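Uncharacterized protein (Deinococcus radiodurans, PDB 3GG7) is an uncharacterized manganese-binding protein of the TatD-type hydrolase family, probably a metal-dependent hydrolase acting on ester bonds. Local coordinates at residues A[183-194]-A[212-223]. Sequence-based numbering, arbitrary orientation.
Sequences IRSMPRDRVLTE and VKSVVEGLSKIW
Thr193 of the strand faces Val212 and Val215 of helix 212-223, and here the packing is tight. Thr193 CB sits 3.5 Å from Val212 CG2, unusually close for two carbons. Thr193 CG2 touches both Val215 CG1 and Leu219 CD1; its OG1 touches Val212 CG2 and hydrogen-bonds to Ile4 O. Farther along the helix, Val191 CG1 and Leu219 CD1 meet tip to tip. Leu219 CD2 packs on Ile183 CG2 at 3.7 Å and lies over one face of the Trp223 ring, offset toward its rim. Val191 CB meets that ring's edge, in plane.

The family belongs to the TIM-barrel clan, and helix 212-223 packs outside strand 191-193, roughly antiparallel to it at 143°. Just past the strand, Glu194 CB points away from the helix, though its O touches Val215 CG2. Its OE1 and OE2 hydrogen-bond to Ser168 and His148, and its side chain comes within about 6 Å of the manganese.

The other end of the contact is more polar, with Arg184 and Arg188 exposed. Ile222 CD1 still packs on Ile183 CD1, and Ile222 CG2 on Arg184 CG. Arg188 is extended from CG to NE and slides across the Trp223 face opposite Leu219. Its CD stands 3.7 Å from the five-membered ring centroid, and its guanidinium stacks at 18°, an off-centre cation-pi contact. Arg188 NH2 bonds weakly to Trp223 O, bent to 124°. A water accepts from Trp223 NE1 and donates to Ile183 O and Met186 O. Arg184 NE donates to a second water, in plane at the guanidinium edge, which donates to Ile222 O.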
loop_
_atom_site.group_PDB
_atom_site.type_symbol
_atom_site.label_atom_id
_atom_site.label_comp_id
_atom_site.label_asym_id
_atom_site.label_seq_id
_atom_site.Cartn_x
_atom_site.Cartn_y
_atom_site.Cartn_z
ATOM N N ILE A 183 -0.888 15.694 -3.753
ATOM C CA ILE A 183 -1.396 15.706 -2.367
ATOM C C ILE A 183 -2.437 16.809 -2.135
ATOM O O ILE A 183 -3.468 16.570 -1.514
ATOM C CB ILE A 183 -0.216 15.803 -1.364
ATOM C CG1 ILE A 183 0.618 14.499 -1.388
ATOM C CG2 ILE A 183 -0.728 16.123 0.060
ATOM C CD1 ILE A 183 1.954 14.570 -0.638
ATOM N N ARG A 184 -2.204 18.001 -2.693
ATOM C CA ARG A 184 -3.178 19.093 -2.548
ATOM C C ARG A 184 -4.575 18.795 -3.125
ATOM O O ARG A 184 -5.580 19.336 -2.635
ATOM C CB ARG A 184 -2.632 20.402 -3.129
ATOM C CG ARG A 184 -1.501 20.966 -2.320
ATOM C CD ARG A 184 -1.148 22.368 -2.747
ATOM N NE ARG A 184 0.272 22.594 -2.499
ATOM C CZ ARG A 184 1.237 22.432 -3.397
ATOM N NH1 ARG A 184 0.972 22.081 -4.654
ATOM N NH2 ARG A 184 2.489 22.651 -3.035
ATOM N N SER A 185 -4.656 17.923 -4.133
ATOM C CA SER A 185 -5.946 17.500 -4.688
ATOM C C SER A 185 -6.672 16.373 -3.921
ATOM O O SER A 185 -7.866 16.109 -4.148
ATOM C CB SER A 185 -5.775 17.116 -6.158
ATOM O OG SER A 185 -5.443 18.278 -6.893
ATOM N N MET A 186 -5.969 15.749 -2.981
ATOM C CA MET A 186 -6.516 14.626 -2.234
ATOM C C MET A 186 -7.348 15.119 -1.052
ATOM O O MET A 186 -6.909 16.016 -0.324
ATOM C CB MET A 186 -5.361 13.755 -1.692
ATOM C CG MET A 186 -4.492 13.083 -2.744
ATOM S SD MET A 186 -3.079 12.169 -1.998
ATOM C CE MET A 186 -2.233 11.619 -3.457
ATOM N N PRO A 187 -8.544 14.530 -0.841
ATOM C CA PRO A 187 -9.263 14.832 0.387
ATOM C C PRO A 187 -8.430 14.384 1.588
ATOM O O PRO A 187 -7.897 13.257 1.597
ATOM C CB PRO A 187 -10.568 14.035 0.266
ATOM C CG PRO A 187 -10.417 13.196 -0.928
ATOM C CD PRO A 187 -9.256 13.570 -1.695
ATOM N N ARG A 188 -8.305 15.248 2.590
ATOM C CA ARG A 188 -7.427 14.944 3.723
ATOM C C ARG A 188 -7.909 13.757 4.515
ATOM O O ARG A 188 -7.091 13.114 5.178
ATOM C CB ARG A 188 -7.265 16.152 4.655
ATOM C CG ARG A 188 -6.519 17.286 4.004
ATOM C CD ARG A 188 -6.227 18.399 4.974
ATOM N NE ARG A 188 -5.626 19.552 4.306
ATOM C CZ ARG A 188 -5.351 20.702 4.917
ATOM N NH1 ARG A 188 -5.634 20.874 6.210
ATOM N NH2 ARG A 188 -4.782 21.685 4.232
ATOM N N ASP A 189 -9.209 13.466 4.462
ATOM C CA ASP A 189 -9.787 12.323 5.182
ATOM C C ASP A 189 -9.567 10.972 4.474
ATOM O O ASP A 189 -10.071 9.949 4.944
ATOM C CB ASP A 189 -11.275 12.561 5.569
ATOM C CG ASP A 189 -12.181 12.832 4.395
ATOM O OD1 ASP A 189 -11.740 12.745 3.232
ATOM O OD2 ASP A 189 -13.387 13.111 4.650
ATOM N N ARG A 190 -8.800 10.983 3.378
ATOM C CA ARG A 190 -8.432 9.735 2.678
ATOM C C ARG A 190 -6.921 9.589 2.479
ATOM O O ARG A 190 -6.473 8.766 1.660
ATOM C CB ARG A 190 -9.150 9.665 1.336
ATOM C CG ARG A 190 -10.647 9.318 1.469
ATOM C CD ARG A 190 -11.269 8.932 0.133
ATOM N NE ARG A 190 -12.077 10.001 -0.424
ATOM C CZ ARG A 190 -12.482 10.054 -1.687
ATOM N NH1 ARG A 190 -12.161 9.084 -2.556
ATOM N NH2 ARG A 190 -13.228 11.084 -2.078
ATOM N N VAL A 191 -6.139 10.341 3.246
ATOM C CA VAL A 191 -4.684 10.325 3.170
ATOM C C VAL A 191 -4.074 9.516 4.320
ATOM O O VAL A 191 -4.382 9.731 5.489
ATOM C CB VAL A 191 -4.113 11.743 3.104
ATOM C CG1 VAL A 191 -2.585 11.744 3.097
ATOM C CG2 VAL A 191 -4.618 12.395 1.825
ATOM N N LEU A 192 -3.240 8.545 3.942
ATOM C CA LEU A 192 -2.459 7.738 4.880
ATOM C C LEU A 192 -1.001 7.980 4.549
ATOM O O LEU A 192 -0.657 8.438 3.456
ATOM C CB LEU A 192 -2.799 6.241 4.689
ATOM C CG LEU A 192 -4.278 5.896 4.808
ATOM C CD1 LEU A 192 -4.515 4.467 4.398
ATOM C CD2 LEU A 192 -4.822 6.188 6.224
ATOM N N THR A 193 -0.125 7.630 5.484
ATOM C CA THR A 193 1.312 7.777 5.317
ATOM C C THR A 193 1.952 6.392 5.120
ATOM O O THR A 193 1.474 5.431 5.678
ATOM C CB THR A 193 1.932 8.485 6.539
ATOM O OG1 THR A 193 1.444 7.902 7.747
ATOM C CG2 THR A 193 1.580 9.990 6.555
ATOM N N GLU A 194 3.041 6.327 4.360
ATOM C CA GLU A 194 3.791 5.071 4.121
ATOM C C GLU A 194 5.269 5.370 3.929
ATOM O O GLU A 194 5.637 6.537 3.750
ATOM C CB GLU A 194 3.273 4.360 2.859
ATOM C CG GLU A 194 3.552 5.110 1.536
ATOM C CD GLU A 194 3.306 4.251 0.280
ATOM O OE1 GLU A 194 2.215 3.664 0.155
ATOM O OE2 GLU A 194 4.234 4.143 -0.551
ATOM N N VAL A 212 8.785 7.454 8.333
ATOM C CA VAL A 212 7.452 8.028 8.101
ATOM C C VAL A 212 7.256 9.332 8.881
ATOM O O VAL A 212 6.420 10.136 8.488
ATOM C CB VAL A 212 6.299 6.979 8.360
ATOM C CG1 VAL A 212 5.960 6.840 9.825
ATOM C CG2 VAL A 212 5.049 7.316 7.549
ATOM N N LYS A 213 8.021 9.542 9.960
ATOM C CA LYS A 213 8.046 10.858 10.633
ATOM C C LYS A 213 8.293 11.986 9.623
ATOM O O LYS A 213 7.682 13.057 9.729
ATOM C CB LYS A 213 9.115 10.887 11.735
ATOM C CG LYS A 213 8.946 12.076 12.685
ATOM C CD LYS A 213 9.792 11.941 13.936
ATOM C CE LYS A 213 9.679 13.196 14.797
ATOM N NZ LYS A 213 10.279 13.022 16.171
ATOM N N SER A 214 9.164 11.757 8.641
ATOM C CA SER A 214 9.420 12.777 7.609
ATOM C C SER A 214 8.245 13.022 6.671
ATOM O O SER A 214 8.076 14.129 6.163
ATOM C CB SER A 214 10.693 12.492 6.824
ATOM O OG SER A 214 10.589 11.351 6.009
ATOM N N VAL A 215 7.416 12.010 6.442
ATOM C CA VAL A 215 6.220 12.207 5.652
ATOM C C VAL A 215 5.240 13.074 6.431
ATOM O O VAL A 215 4.591 13.946 5.846
ATOM C CB VAL A 215 5.534 10.856 5.276
ATOM C CG1 VAL A 215 4.350 11.109 4.350
ATOM C CG2 VAL A 215 6.538 9.910 4.612
ATOM N N VAL A 216 5.112 12.834 7.733
ATOM C CA VAL A 216 4.198 13.614 8.571
ATOM C C VAL A 216 4.641 15.085 8.591
ATOM O O VAL A 216 3.816 16.017 8.450
ATOM C CB VAL A 216 4.142 13.051 10.005
ATOM C CG1 VAL A 216 3.538 14.079 10.975
ATOM C CG2 VAL A 216 3.345 11.743 10.013
ATOM N N GLU A 217 5.949 15.274 8.741
ATOM C CA GLU A 217 6.541 16.613 8.676
ATOM C C GLU A 217 6.273 17.241 7.312
ATOM O O GLU A 217 5.881 18.413 7.233
ATOM C CB GLU A 217 8.038 16.559 8.985
ATOM C CG GLU A 217 8.304 16.227 10.459
ATOM C CD GLU A 217 9.760 15.919 10.777
ATOM O OE1 GLU A 217 10.561 15.722 9.834
ATOM O OE2 GLU A 217 10.100 15.861 11.986
ATOM N N GLY A 218 6.445 16.467 6.240
ATOM C CA GLY A 218 6.134 16.946 4.881
ATOM C C GLY A 218 4.683 17.378 4.704
ATOM O O GLY A 218 4.393 18.422 4.091
ATOM N N LEU A 219 3.758 16.573 5.217
ATOM C CA LEU A 219 2.338 16.900 5.166
ATOM C C LEU A 219 1.997 18.125 6.022
ATOM O O LEU A 219 1.095 18.893 5.676
ATOM C CB LEU A 219 1.489 15.713 5.630
ATOM C CG LEU A 219 1.300 14.566 4.634
ATOM C CD1 LEU A 219 0.545 13.387 5.321
ATOM C CD2 LEU A 219 0.562 15.042 3.379
ATOM N N SER A 220 2.673 18.281 7.156
ATOM C CA SER A 220 2.497 19.470 8.011
ATOM C C SER A 220 2.741 20.739 7.183
ATOM O O SER A 220 1.988 21.715 7.284
ATOM C CB SER A 220 3.461 19.411 9.212
ATOM O OG SER A 220 3.424 20.600 9.988
ATOM N N LYS A 221 3.778 20.708 6.355
ATOM C CA LYS A 221 4.144 21.855 5.516
ATOM C C LYS A 221 3.143 22.086 4.388
ATOM O O LYS A 221 2.726 23.227 4.127
ATOM C CB LYS A 221 5.533 21.649 4.917
ATOM C CG LYS A 221 6.674 21.650 5.912
ATOM C CD LYS A 221 7.998 21.422 5.181
ATOM C CE LYS A 221 9.204 21.433 6.120
ATOM N NZ LYS A 221 10.399 22.105 5.508
ATOM N N ILE A 222 2.765 21.007 3.704
ATOM C CA ILE A 222 1.832 21.094 2.593
ATOM C C ILE A 222 0.438 21.507 3.056
ATOM O O ILE A 222 -0.197 22.360 2.426
ATOM C CB ILE A 222 1.760 19.761 1.809
ATOM C CG1 ILE A 222 3.103 19.470 1.147
ATOM C CG2 ILE A 222 0.694 19.831 0.742
ATOM C CD1 ILE A 222 3.262 18.044 0.650
ATOM N N TRP A 223 -0.041 20.919 4.152
ATOM C CA TRP A 223 -1.366 21.228 4.674
ATOM C C TRP A 223 -1.371 22.505 5.516
ATOM O O TRP A 223 -2.432 23.058 5.801
ATOM C CB TRP A 223 -1.883 20.076 5.532
ATOM C CG TRP A 223 -2.285 18.831 4.769
ATOM C CD1 TRP A 223 -2.420 18.675 3.418
ATOM C CD2 TRP A 223 -2.635 17.570 5.351
ATOM N NE1 TRP A 223 -2.818 17.386 3.125
ATOM C CE2 TRP A 223 -2.960 16.695 4.298
ATOM C CE3 TRP A 223 -2.696 17.099 6.661
ATOM C CZ2 TRP A 223 -3.348 15.377 4.521
ATOM C CZ3 TRP A 223 -3.081 15.782 6.879
ATOM C CH2 TRP A 223 -3.411 14.945 5.814
HETATM O O HOH W 1 -4.383 16.197 1.060
HETATM O O HOH W 2 0.892 23.601 0.001
#